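Local coordinates for protein pyruvate carboxylase n-terminal domain (Aquifex aeolicus, PDB 1ULZ) that forms the biotin carboxylase subunit of a pyruvate carboxylase, a biotin-dependent enzyme, and carries an ATP-grasp domain, at residues A[60-65]-A[88-93]. The protein carries 1 engineered substitution. Residues are numbered along the deposited sequence; the frame is centred on the assembly and turned at random.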
# COMPACT_ATOMS: atom_id res chain seq x y z
N LEU A 60 32.29 -0.23 -0.79
CA LEU A 60 33.09 -0.94 0.21
C LEU A 60 34.32 -0.20 0.71
O LEU A 60 35.01 -0.70 1.60
CB LEU A 60 33.52 -2.31 -0.33
CG LEU A 60 32.41 -3.30 -0.69
CD1 LEU A 60 33.04 -4.58 -1.23
CD2 LEU A 60 31.55 -3.60 0.54
N ASN A 61 34.60 0.97 0.15
CA ASN A 61 35.77 1.71 0.59
C ASN A 61 35.41 2.51 1.84
O ASN A 61 34.87 3.61 1.76
CB ASN A 61 36.27 2.65 -0.51
CG ASN A 61 37.67 3.16 -0.23
OD1 ASN A 61 37.92 3.75 0.82
ND2 ASN A 61 38.59 2.93 -1.17
N LYS A 62 35.71 1.92 2.99
CA LYS A 62 35.41 2.51 4.28
C LYS A 62 35.86 3.96 4.51
O LYS A 62 35.06 4.82 4.89
CB LYS A 62 35.98 1.62 5.40
CG LYS A 62 35.37 0.23 5.45
CD LYS A 62 35.84 -0.54 6.69
CE LYS A 62 37.34 -0.79 6.67
NZ LYS A 62 37.72 -1.68 5.53
N GLN A 63 37.13 4.24 4.26
CA GLN A 63 37.66 5.58 4.48
C GLN A 63 37.13 6.64 3.52
O GLN A 63 36.85 7.77 3.93
CB GLN A 63 39.18 5.56 4.43
CG GLN A 63 39.81 6.86 4.87
CD GLN A 63 39.39 7.22 6.28
OE1 GLN A 63 39.48 6.39 7.19
NE2 GLN A 63 38.93 8.46 6.48
N ARG A 64 36.99 6.30 2.25
CA ARG A 64 36.49 7.28 1.28
C ARG A 64 35.07 7.72 1.65
O ARG A 64 34.73 8.90 1.56
CB ARG A 64 36.48 6.69 -0.13
CG ARG A 64 36.07 7.70 -1.18
CD ARG A 64 36.02 7.11 -2.58
NE ARG A 64 37.34 6.74 -3.08
CZ ARG A 64 37.67 5.51 -3.45
NH1 ARG A 64 38.90 5.26 -3.89
NH2 ARG A 64 36.78 4.53 -3.36
N ILE A 65 34.25 6.76 2.06
CA ILE A 65 32.87 7.04 2.43
C ILE A 65 32.80 7.90 3.69
O ILE A 65 32.02 8.85 3.76
CB ILE A 65 32.09 5.73 2.61
CG1 ILE A 65 31.86 5.08 1.24
CG2 ILE A 65 30.75 5.99 3.31
CD1 ILE A 65 31.35 3.66 1.29
N ALA A 88 31.90 -4.54 11.39
CA ALA A 88 32.17 -3.95 12.70
C ALA A 88 33.25 -2.88 12.63
O ALA A 88 33.18 -1.88 13.34
CB ALA A 88 32.58 -5.04 13.70
N GLU A 89 34.23 -3.07 11.76
CA GLU A 89 35.31 -2.10 11.60
C GLU A 89 34.80 -0.75 11.11
O GLU A 89 35.15 0.30 11.65
CB GLU A 89 36.37 -2.65 10.63
CG GLU A 89 37.64 -1.84 10.57
CD GLU A 89 38.66 -2.41 9.58
OE1 GLU A 89 39.75 -1.81 9.46
OE2 GLU A 89 38.38 -3.44 8.93
N PHE A 90 33.97 -0.78 10.06
CA PHE A 90 33.41 0.45 9.51
C PHE A 90 32.60 1.18 10.57
O PHE A 90 32.72 2.39 10.74
CB PHE A 90 32.52 0.12 8.30
CG PHE A 90 31.89 1.33 7.66
CD1 PHE A 90 32.68 2.39 7.21
CD2 PHE A 90 30.52 1.42 7.52
CE1 PHE A 90 32.10 3.50 6.63
CE2 PHE A 90 29.93 2.53 6.93
CZ PHE A 90 30.71 3.57 6.49
N ALA A 91 31.77 0.43 11.29
CA ALA A 91 30.95 1.00 12.35
C ALA A 91 31.84 1.69 13.39
O ALA A 91 31.52 2.77 13.87
CB ALA A 91 30.11 -0.09 13.01
N LYS A 92 32.96 1.05 13.72
CA LYS A 92 33.90 1.61 14.69
C LYS A 92 34.50 2.91 14.14
O LYS A 92 34.53 3.93 14.83
CB LYS A 92 35.01 0.59 14.98
CG LYS A 92 36.03 0.99 16.03
CD LYS A 92 37.01 -0.16 16.28
CE LYS A 92 38.12 0.21 17.28
NZ LYS A 92 39.01 1.28 16.75
N MET A 93 34.95 2.86 12.90
CA MET A 93 35.53 4.04 12.26
C MET A 93 34.54 5.21 12.25
O MET A 93 34.93 6.36 12.50
CB MET A 93 35.98 3.69 10.85
CG MET A 93 37.20 2.78 10.80
SD MET A 93 37.46 2.00 9.18
CE MET A 93 37.92 3.44 8.18
O HOH W 1 36.68 -4.03 6.13
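K62, in the first turn of helix 62-71, runs along one side of helix 88-96, passing F90 in the opposite direction: its first three side-chain carbons lie against F90 and its tip turns to E89. Its CB touches both the ring and the methionine methyl, 3.8 Å from F90 CD1 and equally far from M93 CE. CG stays beside F90, and CD packs against F90 CB at 3.7 Å. Bends at chi3 and chi4 (-63° and -65°) then fold the tip back, and CE lies 3.6 Å from E89 CD, where the two side chains cross at about a right angle. The ammonium forms a long salt bridge, K62 NZ to E89 OE2 at 3.9 Å; a water supplements it, accepting from NZ and giving a weak bond to OE2. M93 SD, one turn on from E89, touches K62 CE, while the M93 chain, bent at chi3 (69°), brings its methyl CE to 3.5 Å from Q63 OE1; the amide nitrogen of Q63 is bonded to N67. Deeper in, the F90 ring presents its edge to K62 O, and its CZ meets I65 CG2 at 4.0 Å, an apolar contact that I66 extends. In this Rossmann-like N-terminal domain helix 62-71 precedes strand 76-78 of the parallel sheet, and helix 88-96, packed beside it, makes the beta-alpha-beta crossover from that strand to neighbouring strand 100-101. L84, in the loop between strand 76-78 and helix 88-96, packs on both K62 and F90, F90 and A91 lean on F101, and helix 106-113 touches A88 and A91.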